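Local coordinates for protein ornithine decarboxylase (Entamoeba histolytica, PDB 4AIB) that probably catalyses the pyridoxal 5'-phosphate-dependent decarboxylation of L-ornithine to putrescine, the single step of this route to putrescine, as a homodimer, at residues S272-R277 with E288-D293; C311-Q316 with G351-L356. One frame throughout, in Å; residues are numbered along the deposited sequence.

Contact 1. Residues S272-R277 with E288-D293; sequences SLHGKR and EYTSGD
R277 and E288 pair near the turn end of an antiparallel beta hairpin, strands 267-281 and 284-291, in the mixed beta-sheet domain of this class-II decarboxylase; the short strand segments run 162° apart. Reciprocal backbone bonds close this pair, R277 N to E288 O and E288 N to R277 O. On the face of R277 and E288, a salt bridge joins R277 NH2 to the syn lone pair of E288 OE1 at 2.6 Å, nearly in the guanidinium plane, with a weak second bond from NE. Both donors converge on OE1, and the guanidinium and carboxylate planes stand 84° apart, unlike the flat two-oxygen pairing. That oxygen is also hydrogen-bonded to Y330 OH, and R277 NH1 forms a salt bridge with D122 of the second subunit.

Between L273 and K276 the register slips by one residue, a beta bulge: H274 N donates almost straight to T290 O (3.0 Å), while T290 N reaches G275 O at 3.1 Å from above the carbonyl plane. On the face of L273 and Y289, K276 CD lies 3.7 Å from Y289 CE1 and L273 CD2 packs 3.8 Å from Y289 CB. The H274 ring has T290 O over one face, its CE1 meeting T290 CG2 at 3.7 Å. Strand 324-330 flanks the hairpin beside 284-291, strand 354-360 borders 267-281, and F102 and P104 of the second subunit pack against T290 and H274.

Contact 2. Residues C311-Q316 with G351-L356; sequences CECITQ and GKDWLL
T315 and D353 meet obliquely, hydroxyl to carboxylate: T315 OG1 donates to D353 OD1 at 2.6 Å, on the anti lone pair of that oxygen, away from OD2. The same hydroxyl accepts from W354 N at 3.2 Å. Two bonds therefore hold OG1, one given and one received, and tie a threonine of the loop to both a side chain and the backbone of the facing segment. The first torsion of T315 (chi1 41°) sets OG1 between its backbone N and carbonyl carbon, while CG2, anti to the carbonyl carbon, rests against K352 O (3.4 Å) and touches W354 CB. D353 OD2 bonds to E349 N, so its carboxylate is gripped through both oxygens and its rotation is restricted.

Toward L356 the side-chain contacts are mainly apolar. I314 and L356 approach at a slant, the CD1 tip of the isoleucine lying over L356 CB at 3.4 Å. With CG anti to the backbone N (chi1 165°), the leucine turns CD2 to 3.7 Å from I314 CD1. C311 SG touches L355 CD2 at 3.9 Å.

Antiparallel backbone bonds run from the L356 end toward the threonine. L356 N donates to E312 O at 3.2 Å and 172°, whereas the return bond from E312 N to L356 O is weak at 3.4 Å, as is that from I314 N to W354 O. Helix 6-16 adds K9 and L13 against I314, and V270 of strand 267-281 packs on W354 and L356. Such a pairing, with few and partly long backbone bonds, is that of a short strand laid antiparallel along strand 354-360 within the mixed beta-sheet domain, its following loop pinned by a threonine-aspartate bond.

The two contacts come in series along the chain, the hairpin of contact 1 closing before contact 2 opens, and their centres lie about 11 Å apart. Both belong to one mixed sheet, in which strand 267-281 pairs antiparallel with strand 284-291 and also with strand 354-360; the latter in turn carries the short strand 312-313. They touch directly: S272 CB packs 3.7 Å from W354 CZ2, and L273 CD2 lies 3.8 Å from L355 CD1. Strand 284-291 of contact 1 carries the sheet on to strand 324-330, and this contact also faces the second subunit, consistent with a role in the dimer, the form probably needed for activity. Contact 2 adds strand 312-313 near helix 6-16.

Contact 1. Residues S272-R277 with E288-D293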
loop_
_atom_site.group_PDB
_atom_site.type_symbol
_atom_site.label_atom_id
_atom_site.label_comp_id
_atom_site.label_asym_id
_atom_site.label_seq_id
_atom_site.Cartn_x
_atom_site.Cartn_y
_atom_site.Cartn_z
ATOM N N SER A 272 -12.659 5.278 -15.311
ATOM C CA SER A 272 -14.043 5.037 -15.710
ATOM C C SER A 272 -14.927 4.811 -14.487
ATOM O O SER A 272 -14.425 4.544 -13.394
ATOM C CB SER A 272 -14.121 3.826 -16.638
ATOM O OG SER A 272 -13.647 2.662 -15.982
ATOM N N LEU A 273 -16.241 4.906 -14.682
ATOM C CA LEU A 273 -17.202 4.712 -13.599
ATOM C C LEU A 273 -17.952 3.391 -13.727
ATOM O O LEU A 273 -18.448 3.047 -14.802
ATOM C CB LEU A 273 -18.197 5.874 -13.543
ATOM C CG LEU A 273 -17.662 7.268 -13.204
ATOM C CD1 LEU A 273 -18.726 8.315 -13.488
ATOM C CD2 LEU A 273 -17.192 7.352 -11.758
ATOM N N HIS A 274 -18.028 2.658 -12.618
ATOM C CA HIS A 274 -18.769 1.399 -12.564
ATOM C C HIS A 274 -19.590 1.281 -11.303
ATOM O O HIS A 274 -19.633 0.225 -10.667
ATOM C CB HIS A 274 -17.829 0.204 -12.744
ATOM C CG HIS A 274 -16.724 0.126 -11.715
ATOM N ND1 HIS A 274 -16.851 -0.568 -10.570
ATOM C CD2 HIS A 274 -15.445 0.679 -11.699
ATOM C CE1 HIS A 274 -15.715 -0.464 -9.854
ATOM N NE2 HIS A 274 -14.856 0.300 -10.546
ATOM N N GLY A 275 -20.259 2.374 -10.939
ATOM C CA GLY A 275 -21.112 2.401 -9.754
ATOM C C GLY A 275 -21.650 3.776 -9.400
ATOM O O GLY A 275 -20.932 4.776 -9.486
ATOM N N LYS A 276 -22.917 3.819 -8.993
ATOM C CA LYS A 276 -23.575 5.072 -8.623
ATOM C C LYS A 276 -24.612 4.875 -7.519
ATOM O O LYS A 276 -25.334 3.876 -7.501
ATOM C CB LYS A 276 -24.228 5.718 -9.850
ATOM C CG LYS A 276 -24.595 7.184 -9.665
ATOM C CD LYS A 276 -25.078 7.824 -10.959
ATOM C CE LYS A 276 -26.559 7.587 -11.207
ATOM N NZ LYS A 276 -27.037 8.319 -12.413
ATOM N N ARG A 277 -24.674 5.839 -6.600
ATOM C CA ARG A 277 -25.677 5.850 -5.540
ATOM C C ARG A 277 -26.137 7.275 -5.235
ATOM O O ARG A 277 -25.350 8.112 -4.787
ATOM C CB ARG A 277 -25.143 5.165 -4.274
ATOM C CG ARG A 277 -26.135 5.120 -3.120
ATOM C CD ARG A 277 -25.759 4.077 -2.080
ATOM N NE ARG A 277 -24.539 4.419 -1.347
ATOM C CZ ARG A 277 -24.059 3.722 -0.319
ATOM N NH1 ARG A 277 -24.692 2.638 0.114
ATOM N NH2 ARG A 277 -22.944 4.110 0.283
ATOM N N GLU A 288 -22.842 9.421 -4.889
ATOM C CA GLU A 288 -21.646 8.602 -4.702
ATOM C C GLU A 288 -21.275 7.864 -5.984
ATOM O O GLU A 288 -22.137 7.309 -6.665
ATOM C CB GLU A 288 -21.850 7.603 -3.560
ATOM C CG GLU A 288 -21.782 8.218 -2.169
ATOM C CD GLU A 288 -22.319 7.298 -1.088
ATOM O OE1 GLU A 288 -21.935 6.109 -1.067
ATOM O OE2 GLU A 288 -23.120 7.765 -0.249
ATOM N N TYR A 289 -19.984 7.863 -6.304
ATOM C CA TYR A 289 -19.485 7.191 -7.498
ATOM C C TYR A 289 -18.387 6.192 -7.164
ATOM O O TYR A 289 -17.662 6.352 -6.180
ATOM C CB TYR A 289 -18.978 8.212 -8.520
ATOM C CG TYR A 289 -20.061 9.100 -9.089
ATOM C CD1 TYR A 289 -20.844 8.678 -10.163
ATOM C CD2 TYR A 289 -20.302 10.366 -8.557
ATOM C CE1 TYR A 289 -21.837 9.489 -10.688
ATOM C CE2 TYR A 289 -21.292 11.186 -9.075
ATOM C CZ TYR A 289 -22.055 10.743 -10.140
ATOM O OH TYR A 289 -23.040 11.553 -10.658
ATOM N N THR A 290 -18.278 5.154 -7.984
ATOM C CA THR A 290 -17.232 4.158 -7.816
ATOM C C THR A 290 -16.342 4.140 -9.055
ATOM O O THR A 290 -16.750 3.701 -10.135
ATOM C CB THR A 290 -17.816 2.766 -7.502
ATOM O OG1 THR A 290 -18.736 2.883 -6.411
ATOM C CG2 THR A 290 -16.712 1.789 -7.118
ATOM N N SER A 291 -15.128 4.647 -8.875
ATOM C CA SER A 291 -14.165 4.805 -9.953
ATOM C C SER A 291 -13.287 3.568 -10.103
ATOM O O SER A 291 -12.999 2.886 -9.122
ATOM C CB SER A 291 -13.300 6.031 -9.689
ATOM O OG SER A 291 -12.292 6.148 -10.666
ATOM N N GLY A 292 -12.850 3.306 -11.334
ATOM C CA GLY A 292 -12.108 2.090 -11.685
ATOM C C GLY A 292 -10.924 1.719 -10.809
ATOM O O GLY A 292 -9.772 1.948 -11.184
ATOM N N ASP A 293 -11.229 1.137 -9.647
ATOM C CA ASP A 293 -10.245 0.634 -8.677
ATOM C C ASP A 293 -10.937 -0.083 -7.513
ATOM O O ASP A 293 -12.166 -0.058 -7.400
ATOM C CB ASP A 293 -9.341 1.757 -8.144
ATOM C CG ASP A 293 -7.923 1.694 -8.702
ATOM O OD1 ASP A 293 -7.624 0.793 -9.517
ATOM O OD2 ASP A 293 -7.100 2.552 -8.316
#

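Contact 2. Residues C311-Q316 with G351-L356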
loop_
_atom_site.group_PDB
_atom_site.type_symbol
_atom_site.label_atom_id
_atom_site.label_comp_id
_atom_site.label_asym_id
_atom_site.label_seq_id
_atom_site.Cartn_x
_atom_site.Cartn_y
_atom_site.Cartn_z
ATOM N N CYS A 311 -10.355 16.681 -9.824
ATOM C CA CYS A 311 -10.630 16.034 -11.107
ATOM C C CYS A 311 -11.824 16.694 -11.794
ATOM O O CYS A 311 -12.519 17.514 -11.193
ATOM C CB CYS A 311 -10.917 14.549 -10.897
ATOM S SG CYS A 311 -12.508 14.216 -10.109
ATOM N N GLU A 312 -12.070 16.323 -13.048
ATOM C CA GLU A 312 -13.218 16.838 -13.795
ATOM C C GLU A 312 -13.843 15.789 -14.718
ATOM O O GLU A 312 -13.173 14.853 -15.161
ATOM C CB GLU A 312 -12.843 18.108 -14.578
ATOM C CG GLU A 312 -11.592 17.988 -15.437
ATOM C CD GLU A 312 -11.363 19.202 -16.316
ATOM O OE1 GLU A 312 -10.917 20.244 -15.790
ATOM O OE2 GLU A 312 -11.616 19.115 -17.536
ATOM N N CYS A 313 -15.137 15.947 -14.987
ATOM C CA CYS A 313 -15.853 15.050 -15.886
ATOM C C CYS A 313 -15.646 15.477 -17.335
ATOM O O CYS A 313 -16.262 16.434 -17.806
ATOM C CB CYS A 313 -17.340 15.010 -15.541
ATOM S SG CYS A 313 -18.299 13.947 -16.640
ATOM N N ILE A 314 -14.781 14.742 -18.030
ATOM C CA ILE A 314 -14.323 15.088 -19.379
ATOM C C ILE A 314 -15.352 14.800 -20.479
ATOM O O ILE A 314 -15.425 15.524 -21.479
ATOM C CB ILE A 314 -12.958 14.406 -19.670
ATOM C CG1 ILE A 314 -11.808 15.388 -19.447
ATOM C CG2 ILE A 314 -12.867 13.865 -21.088
ATOM C CD1 ILE A 314 -11.636 15.839 -18.016
ATOM N N THR A 315 -16.147 13.753 -20.272
ATOM C CA THR A 315 -17.108 13.266 -21.266
ATOM C C THR A 315 -18.224 14.256 -21.594
ATOM O O THR A 315 -18.688 14.312 -22.735
ATOM C CB THR A 315 -17.740 11.940 -20.813
ATOM O OG1 THR A 315 -18.018 12.010 -19.410
ATOM C CG2 THR A 315 -16.791 10.782 -21.080
ATOM N N GLN A 316 -18.656 15.023 -20.595
ATOM C CA GLN A 316 -19.652 16.075 -20.804
ATOM C C GLN A 316 -19.116 17.444 -20.384
ATOM O O GLN A 316 -18.583 17.604 -19.283
ATOM C CB GLN A 316 -20.976 15.751 -20.095
ATOM C CG GLN A 316 -20.863 15.440 -18.606
ATOM C CD GLN A 316 -22.200 15.149 -17.948
ATOM O OE1 GLN A 316 -22.394 15.439 -16.767
ATOM N NE2 GLN A 316 -23.130 14.573 -18.704
ATOM N N GLY A 351 -20.502 3.966 -17.184
ATOM C CA GLY A 351 -20.376 3.312 -18.483
ATOM C C GLY A 351 -20.322 4.307 -19.628
ATOM O O GLY A 351 -19.937 3.958 -20.746
ATOM N N LYS A 352 -20.709 5.550 -19.346
ATOM C CA LYS A 352 -20.719 6.611 -20.348
ATOM C C LYS A 352 -19.756 7.738 -19.976
ATOM O O LYS A 352 -19.025 8.239 -20.833
ATOM C CB LYS A 352 -22.146 7.148 -20.541
ATOM C CG LYS A 352 -22.363 7.992 -21.792
ATOM C CD LYS A 352 -22.226 9.481 -21.510
ATOM C CE LYS A 352 -22.449 10.310 -22.765
ATOM N NZ LYS A 352 -22.319 11.769 -22.494
ATOM N N ASP A 353 -19.757 8.124 -18.701
ATOM C CA ASP A 353 -18.944 9.242 -18.219
ATOM C C ASP A 353 -17.593 8.811 -17.648
ATOM O O ASP A 353 -17.466 7.730 -17.069
ATOM C CB ASP A 353 -19.721 10.069 -17.189
ATOM C CG ASP A 353 -20.817 10.910 -17.820
ATOM O OD1 ASP A 353 -20.495 11.861 -18.564
ATOM O OD2 ASP A 353 -22.005 10.628 -17.564
ATOM N N TRP A 354 -16.592 9.673 -17.820
ATOM C CA TRP A 354 -15.222 9.401 -17.384
ATOM C C TRP A 354 -14.648 10.535 -16.579
ATOM O O TRP A 354 -15.092 11.684 -16.688
ATOM C CB TRP A 354 -14.328 9.120 -18.588
ATOM C CG TRP A 354 -14.513 7.751 -19.203
ATOM C CD1 TRP A 354 -15.645 7.248 -19.840
ATOM C CD2 TRP A 354 -13.523 6.664 -19.279
ATOM N NE1 TRP A 354 -15.434 5.966 -20.278
ATOM C CE2 TRP A 354 -14.185 5.555 -19.976
ATOM C CE3 TRP A 354 -12.209 6.504 -18.851
ATOM C CZ2 TRP A 354 -13.540 4.352 -20.223
ATOM C CZ3 TRP A 354 -11.570 5.284 -19.104
ATOM C CH2 TRP A 354 -12.221 4.235 -19.775
ATOM N N LEU A 355 -13.646 10.215 -15.764
ATOM C CA LEU A 355 -12.969 11.194 -14.919
ATOM C C LEU A 355 -11.498 11.305 -15.296
ATOM O O LEU A 355 -10.824 10.293 -15.471
ATOM C CB LEU A 355 -13.078 10.793 -13.444
ATOM C CG LEU A 355 -14.302 11.157 -12.600
ATOM C CD1 LEU A 355 -15.577 10.499 -13.100
ATOM C CD2 LEU A 355 -14.049 10.769 -11.153
ATOM N N LEU A 356 -11.007 12.536 -15.424
ATOM C CA LEU A 356 -9.579 12.774 -15.610
ATOM C C LEU A 356 -8.977 13.385 -14.349
ATOM O O LEU A 356 -9.391 14.460 -13.913
ATOM C CB LEU A 356 -9.312 13.670 -16.828
ATOM C CG LEU A 356 -7.933 14.331 -17.005
ATOM C CD1 LEU A 356 -6.845 13.317 -17.327
ATOM C CD2 LEU A 356 -7.982 15.408 -18.080
#